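4-oxalocrotonate decarboxylase NahK (Pseudomonas putida, PDB 5D2K) catalyses the metal-assisted decarboxylation of (3E)-2-oxohex-3-enedioate to 2-oxopent-4-enoate and carbon dioxide, a step in naphthalene degradation. Local coordinates at residues V50-R55 and P86-L91; S151-F156 and V164-S169. The protein carries 1 engineered substitution. All blocks are in the same frame, centred on the assembly; numbering follows the deposited sequence.

Contact 1: residues V50-R55 and P86-L91. With EDO (1,2-ethanediol), chain E; EDO (1,2-ethanediol), chain H.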
loop_
_atom_site.group_PDB
_atom_site.type_symbol
_atom_site.label_atom_id
_atom_site.label_comp_id
_atom_site.label_asym_id
_atom_site.label_seq_id
_atom_site.Cartn_x
_atom_site.Cartn_y
_atom_site.Cartn_z
ATOM N N VAL A 50 7.965 -11.143 -9.897
ATOM C CA VAL A 50 7.064 -10.499 -10.837
ATOM C C VAL A 50 6.824 -9.036 -10.438
ATOM O O VAL A 50 6.896 -8.150 -11.287
ATOM C CB VAL A 50 5.730 -11.265 -10.943
ATOM C CG1 VAL A 50 4.699 -10.478 -11.752
ATOM C CG2 VAL A 50 5.961 -12.639 -11.569
ATOM N N GLN A 51 6.560 -8.787 -9.157
ATOM C CA GLN A 51 6.337 -7.421 -8.689
ATOM C C GLN A 51 7.527 -6.505 -8.972
ATOM O O GLN A 51 7.354 -5.374 -9.456
ATOM C CB GLN A 51 6.039 -7.396 -7.186
ATOM C CG GLN A 51 5.640 -5.990 -6.710
ATOM C CD GLN A 51 5.599 -5.863 -5.203
ATOM O OE1 GLN A 51 6.431 -5.173 -4.605
ATOM N NE2 GLN A 51 4.615 -6.503 -4.578
ATOM N N TRP A 52 8.738 -6.980 -8.672
ATOM C CA TRP A 52 9.911 -6.148 -8.890
ATOM C C TRP A 52 10.194 -5.961 -10.386
ATOM O O TRP A 52 10.787 -4.961 -10.789
ATOM C CB TRP A 52 11.142 -6.727 -8.175
ATOM C CG TRP A 52 11.172 -6.465 -6.687
ATOM C CD1 TRP A 52 10.553 -7.195 -5.721
ATOM C CD2 TRP A 52 11.873 -5.406 -6.005
ATOM N NE1 TRP A 52 10.820 -6.664 -4.476
ATOM C CE2 TRP A 52 11.624 -5.562 -4.626
ATOM C CE3 TRP A 52 12.677 -4.339 -6.431
ATOM C CZ2 TRP A 52 12.155 -4.696 -3.662
ATOM C CZ3 TRP A 52 13.210 -3.478 -5.472
ATOM C CH2 TRP A 52 12.939 -3.662 -4.104
ATOM N N GLU A 53 9.748 -6.902 -11.218
ATOM C CA GLU A 53 9.872 -6.713 -12.656
ATOM C C GLU A 53 8.886 -5.649 -13.138
ATOM O O GLU A 53 9.216 -4.864 -14.019
ATOM C CB GLU A 53 9.672 -8.033 -13.407
ATOM C CG GLU A 53 9.594 -7.918 -14.929
ATOM C CD GLU A 53 10.797 -7.295 -15.618
ATOM O OE1 GLU A 53 11.891 -7.159 -15.012
ATOM O OE2 GLU A 53 10.635 -6.945 -16.814
ATOM N N ILE A 54 7.691 -5.599 -12.555
ATOM C CA ILE A 54 6.760 -4.522 -12.890
ATOM C C ILE A 54 7.371 -3.183 -12.482
ATOM O O ILE A 54 7.319 -2.209 -13.244
ATOM C CB ILE A 54 5.389 -4.720 -12.211
ATOM C CG1 ILE A 54 4.707 -5.988 -12.758
ATOM C CG2 ILE A 54 4.498 -3.520 -12.454
ATOM C CD1 ILE A 54 3.364 -6.296 -12.096
ATOM N N ARG A 55 7.965 -3.133 -11.288
ATOM C CA ARG A 55 8.690 -1.928 -10.877
ATOM C C ARG A 55 9.748 -1.519 -11.912
ATOM O O ARG A 55 9.852 -0.335 -12.257
ATOM C CB ARG A 55 9.351 -2.123 -9.500
ATOM C CG ARG A 55 10.059 -0.868 -9.001
ATOM C CD ARG A 55 10.740 -1.068 -7.652
ATOM N NE ARG A 55 11.616 0.070 -7.359
ATOM C CZ ARG A 55 11.905 0.493 -6.131
ATOM N NH1 ARG A 55 11.400 -0.128 -5.078
ATOM N NH2 ARG A 55 12.704 1.540 -5.965
ATOM N N PRO A 86 1.292 -10.400 5.998
ATOM C CA PRO A 86 1.675 -9.047 5.574
ATOM C C PRO A 86 2.558 -9.062 4.341
ATOM O O PRO A 86 3.465 -9.888 4.210
ATOM C CB PRO A 86 2.448 -8.497 6.769
ATOM C CG PRO A 86 2.057 -9.385 7.930
ATOM C CD PRO A 86 1.857 -10.733 7.315
ATOM N N ILE A 87 2.282 -8.121 3.450
ATOM C CA ILE A 87 2.959 -8.028 2.164
ATOM C C ILE A 87 3.380 -6.587 1.925
ATOM O O ILE A 87 2.932 -5.675 2.635
ATOM C CB ILE A 87 2.040 -8.498 1.021
ATOM C CG1 ILE A 87 0.780 -7.628 0.963
ATOM C CG2 ILE A 87 1.662 -9.971 1.219
ATOM C CD1 ILE A 87 -0.188 -8.024 -0.171
ATOM N N TYR A 88 4.244 -6.369 0.939
ATOM C CA TYR A 88 4.578 -5.009 0.558
ATOM C C TYR A 88 4.422 -4.837 -0.958
ATOM O O TYR A 88 4.321 -5.815 -1.696
ATOM C CB TYR A 88 5.997 -4.623 1.009
ATOM C CG TYR A 88 7.139 -5.326 0.288
ATOM C CD1 TYR A 88 7.577 -4.899 -0.963
ATOM C CD2 TYR A 88 7.784 -6.415 0.874
ATOM C CE1 TYR A 88 8.628 -5.543 -1.608
ATOM C CE2 TYR A 88 8.832 -7.058 0.247
ATOM C CZ TYR A 88 9.249 -6.626 -0.999
ATOM O OH TYR A 88 10.291 -7.273 -1.638
ATOM N N GLY A 89 4.387 -3.582 -1.389
ATOM C CA GLY A 89 4.419 -3.232 -2.800
ATOM C C GLY A 89 5.049 -1.859 -2.939
ATOM O O GLY A 89 5.434 -1.243 -1.939
ATOM N N PHE A 90 5.175 -1.375 -4.171
ATOM C CA PHE A 90 5.802 -0.074 -4.410
ATOM C C PHE A 90 4.796 0.970 -4.889
ATOM O O PHE A 90 3.706 0.628 -5.362
ATOM C CB PHE A 90 6.937 -0.208 -5.441
ATOM C CG PHE A 90 6.451 -0.538 -6.830
ATOM C CD1 PHE A 90 6.054 0.470 -7.703
ATOM C CD2 PHE A 90 6.358 -1.856 -7.249
ATOM C CE1 PHE A 90 5.581 0.166 -8.975
ATOM C CE2 PHE A 90 5.895 -2.168 -8.509
ATOM C CZ PHE A 90 5.500 -1.155 -9.379
ATOM N N LEU A 91 5.180 2.240 -4.776
ATOM C CA LEU A 91 4.341 3.363 -5.203
ATOM C C LEU A 91 5.021 4.154 -6.323
ATOM O O LEU A 91 6.135 4.672 -6.149
ATOM C CB LEU A 91 4.042 4.283 -4.011
ATOM C CG LEU A 91 3.412 3.595 -2.800
ATOM C CD1 LEU A 91 3.365 4.569 -1.626
ATOM C CD2 LEU A 91 2.007 3.108 -3.125
HETATM C C1 EDO E . 12.202 3.012 -2.567
HETATM O O1 EDO E . 12.978 3.313 -3.733
HETATM C C2 EDO E . 12.797 1.790 -1.886
HETATM O O2 EDO E . 12.513 0.611 -2.647
HETATM C C1 EDO H . 10.368 -10.749 -0.134
HETATM O O1 EDO H . 11.087 -9.497 -0.091
HETATM C C2 EDO H . 9.555 -10.962 1.142
HETATM O O2 EDO H . 9.200 -12.352 1.268
#
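Gln51 and Trp52 of helix 44-60 each give an N-H to Tyr88 on strand 87-92, docking the helix on the mixed sheet of a fumarylacetoacetate hydrolase-type domain. The extended Gln51 side chain brings its amide to the strand at Tyr88 and Gly89: Gln51 NE2 reaches Tyr88 O at 3.0 Å, using a lone pair in the carbonyl plane with the bond close to the amide plane, while Gln51 OE1 rests 3.3 Å from Gly89 CA. Trp52 NE1 meets Tyr88 OH at 3.0 Å, edge to edge, the hydroxyl only 3° out of the indole plane; the two rings stand nearly perpendicular. Phe90 packs against the next turn of the helix, at Ile54 and Arg55. With chi1 at 68°, its CG sits between the backbone N and the carbonyl carbon, and Arg55 CB sits over one face of the Phe90 ring, toward its rim, 3.9 Å from the centroid in a CH-pi contact. Ile54 CG2 touches the ring edge at CZ. Farther out, Tyr48 stacks on Tyr88, and Glu59 forms a salt bridge with Arg55 NE. The extended arginine ends on a 1,2-ethanediol, probably from the crystallisation liquor, with Arg55 NH1 2.8 Å from its O2.

Contact 2: residues S151-F156 and V164-S169. With OOG (2-oxoadipic acid), chain D.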
loop_
_atom_site.group_PDB
_atom_site.type_symbol
_atom_site.label_atom_id
_atom_site.label_comp_id
_atom_site.label_asym_id
_atom_site.label_seq_id
_atom_site.Cartn_x
_atom_site.Cartn_y
_atom_site.Cartn_z
ATOM N N SER A 151 -7.522 -3.947 -6.807
ATOM C CA SER A 151 -6.979 -5.217 -7.273
ATOM C C SER A 151 -7.326 -5.449 -8.730
ATOM O O SER A 151 -8.463 -5.216 -9.141
ATOM C CB SER A 151 -7.517 -6.371 -6.429
ATOM O OG SER A 151 -7.058 -7.623 -6.933
ATOM N N ARG A 152 -6.353 -5.902 -9.507
ATOM C CA ARG A 152 -6.630 -6.217 -10.903
ATOM C C ARG A 152 -7.301 -7.594 -11.048
ATOM O O ARG A 152 -7.611 -8.006 -12.157
ATOM C CB ARG A 152 -5.337 -6.134 -11.735
ATOM C CG ARG A 152 -5.081 -4.732 -12.343
ATOM C CD ARG A 152 -5.046 -3.601 -11.285
ATOM N NE ARG A 152 -3.930 -3.776 -10.356
ATOM C CZ ARG A 152 -3.385 -2.800 -9.631
ATOM N NH1 ARG A 152 -2.368 -3.084 -8.812
ATOM N NH2 ARG A 152 -3.827 -1.544 -9.723
ATOM N N TYR A 153 -7.549 -8.290 -9.941
ATOM C CA TYR A 153 -8.244 -9.577 -10.019
ATOM C C TYR A 153 -9.737 -9.399 -9.847
ATOM O O TYR A 153 -10.183 -8.552 -9.079
ATOM C CB TYR A 153 -7.689 -10.557 -8.980
ATOM C CG TYR A 153 -6.215 -10.777 -9.182
ATOM C CD1 TYR A 153 -5.736 -11.371 -10.342
ATOM C CD2 TYR A 153 -5.304 -10.350 -8.230
ATOM C CE1 TYR A 153 -4.379 -11.551 -10.541
ATOM C CE2 TYR A 153 -3.951 -10.516 -8.414
ATOM C CZ TYR A 153 -3.494 -11.119 -9.568
ATOM O OH TYR A 153 -2.143 -11.279 -9.724
ATOM N N GLU A 154 -10.499 -10.200 -10.595
ATOM C CA GLU A 154 -11.950 -10.073 -10.643
ATOM C C GLU A 154 -12.573 -10.221 -9.265
ATOM O O GLU A 154 -12.140 -11.052 -8.464
ATOM C CB GLU A 154 -12.556 -11.108 -11.601
ATOM C CG GLU A 154 -14.079 -11.072 -11.645
ATOM C CD GLU A 154 -14.659 -11.911 -12.762
ATOM O OE1 GLU A 154 -13.882 -12.600 -13.453
ATOM O OE2 GLU A 154 -15.895 -11.876 -12.947
ATOM N N ASN A 155 -13.583 -9.389 -9.016
ATOM C CA ASN A 155 -14.333 -9.351 -7.764
ATOM C C ASN A 155 -13.463 -9.060 -6.552
ATOM O O ASN A 155 -13.826 -9.408 -5.426
ATOM C CB ASN A 155 -15.095 -10.661 -7.556
ATOM C CG ASN A 155 -16.509 -10.602 -8.103
ATOM O OD1 ASN A 155 -16.749 -10.892 -9.277
ATOM N ND2 ASN A 155 -17.455 -10.213 -7.252
ATOM N N PHE A 156 -12.301 -8.471 -6.791
ATOM C CA PHE A 156 -11.381 -8.097 -5.743
ATOM C C PHE A 156 -11.086 -9.289 -4.869
ATOM O O PHE A 156 -10.850 -9.143 -3.661
ATOM C CB PHE A 156 -12.000 -6.942 -4.947
ATOM C CG PHE A 156 -11.044 -5.829 -4.585
ATOM C CD1 PHE A 156 -10.055 -6.057 -3.660
ATOM C CD2 PHE A 156 -11.153 -4.546 -5.131
ATOM C CE1 PHE A 156 -9.159 -5.089 -3.293
ATOM C CE2 PHE A 156 -10.261 -3.567 -4.760
ATOM C CZ PHE A 156 -9.251 -3.844 -3.875
ATOM N N VAL A 164 0.508 -10.234 -4.300
ATOM C CA VAL A 164 1.874 -9.737 -4.335
ATOM C C VAL A 164 2.313 -9.457 -5.770
ATOM O O VAL A 164 2.910 -8.421 -6.043
ATOM C CB VAL A 164 2.843 -10.730 -3.669
ATOM C CG1 VAL A 164 4.284 -10.385 -3.994
ATOM C CG2 VAL A 164 2.623 -10.732 -2.159
ATOM N N ALA A 165 2.020 -10.382 -6.682
ATOM C CA ALA A 165 2.398 -10.221 -8.079
ATOM C C ALA A 165 1.747 -8.983 -8.709
ATOM O O ALA A 165 2.317 -8.376 -9.618
ATOM C CB ALA A 165 2.023 -11.480 -8.876
ATOM N N ASP A 166 0.549 -8.643 -8.222
ATOM C CA ASP A 166 -0.214 -7.453 -8.627
ATOM C C ASP A 166 0.137 -6.215 -7.774
ATOM O O ASP A 166 -0.682 -5.304 -7.593
ATOM C CB ASP A 166 -1.719 -7.778 -8.537
ATOM C CG ASP A 166 -2.623 -6.679 -9.088
ATOM O OD1 ASP A 166 -2.278 -6.041 -10.098
ATOM O OD2 ASP A 166 -3.706 -6.470 -8.492
ATOM N N ASN A 167 1.364 -6.184 -7.261
ATOM C CA ASN A 167 1.857 -5.043 -6.499
ATOM C C ASN A 167 0.922 -4.642 -5.353
ATOM O O ASN A 167 0.694 -3.459 -5.096
ATOM C CB ASN A 167 2.094 -3.845 -7.423
ATOM C CG ASN A 167 2.914 -2.762 -6.749
ATOM O OD1 ASN A 167 3.734 -3.062 -5.883
ATOM N ND2 ASN A 167 2.680 -1.508 -7.118
ATOM N N ALA A 168 0.391 -5.650 -4.673
ATOM C CA ALA A 168 -0.474 -5.444 -3.508
ATOM C C ALA A 168 -1.629 -4.471 -3.798
ATOM O O ALA A 168 -2.020 -3.693 -2.937
ATOM C CB ALA A 168 0.354 -4.960 -2.320
ATOM N N SER A 169 -2.179 -4.549 -5.013
ATOM C CA SER A 169 -3.392 -3.806 -5.401
ATOM C C SER A 169 -3.209 -2.282 -5.433
ATOM O O SER A 169 -4.187 -1.531 -5.448
ATOM C CB SER A 169 -4.558 -4.154 -4.462
ATOM O OG SER A 169 -4.729 -5.565 -4.337
HETATM C C2 OOG D . -4.186 -5.581 -0.732
HETATM C C3 OOG D . -3.698 -4.218 -0.271
HETATM C C4 OOG D . -3.507 -4.195 1.232
HETATM C C6 OOG D . -3.475 -2.484 3.199
HETATM O O4 OOG D . -3.266 -1.319 3.610
HETATM O O3 OOG D . -3.880 -3.379 3.984
HETATM C C5 OOG D . -3.250 -2.794 1.740
HETATM C C1 OOG D . -5.695 -5.572 -0.873
HETATM O O1 OOG D . -6.240 -5.754 -2.001
HETATM O O2 OOG D . -6.407 -5.389 0.149
HETATM O O5 OOG D . -2.866 -1.895 1.024
HETATM O O HOH W 1 -4.446 -7.671 -6.177
#
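Asp166 turns its CG anti to the backbone N (chi1 -173°), which carries the carboxylate toward Arg152, and the arginine chain folds back through bends at chi2 and chi3 to meet it. Arg152 NE donates to Asp166 OD1 at 2.8 Å on the syn lone pair, a salt bridge made with the guanidinium and carboxylate planes almost perpendicular (89°). Arg152 NH1 passes on to Asp166 O at 3.0 Å, with only a weak bond to OD1, so the guanidinium grips side chain and backbone together. The other carboxylate oxygen, Asp166 OD2, takes the backbone N-H of Arg152 at 2.9 Å, nearly straight at 174°. Asp166 follows the last turn of helix 160-165, which closes in a Schellman motif with Asn167 as C-prime residue; Ser169 N and Arg152 NH1 approach Asp166 O from opposite faces of its plane. An alanine in place of Arg152 would remove the guanidinium and is likely to leave the buried Asp166 carboxylate without its countercharge and the helix end less firmly tied to the 151-156 loop. Tyr153 runs alongside Asp166 in the opposite sense, with Tyr153 CE2 3.5 Å from Asp166 CB, while the tyrosine OH bonds to Ser162 O. In an ST turn, Ser151 OG accepts from Tyr153 N. A water joins Ser151 OG to Asp166 OD2 and Ser169 OG, donating to the latter two. Lining the 2-oxoadipic acid pocket, Ser169 OG donates to ligand O1 at 2.8 Å and Phe156 brings its ring-edge CE1 to 3.3 Å from the same atom.

Contacts 1 and 2 have centres about 11 Å apart and meet directly through the end of helix 160-165 and the turn after it. Phe90 N of contact 1 lies 2.8 Å from Asn167 OD1, a probable hydrogen bond, and Gln51 NE2 lies 3.0 Å from Val164 O, so one amide probably serves the strand and the helix end at once. Ile54 CD1 packs 3.4 Å from Ala165 O. The two contacts differ in their distance from the substrate analogue: Ser169 bonds to it, whereas Gly89 stands about 8 Å from it at the nearest atoms. Lys69 connects them, since its backbone pairs with Gly89 and its NZ bonds to both Ala168 O and 2-oxoadipic acid. The magnesium ion lies about 8 Å from the Ser169 side chain.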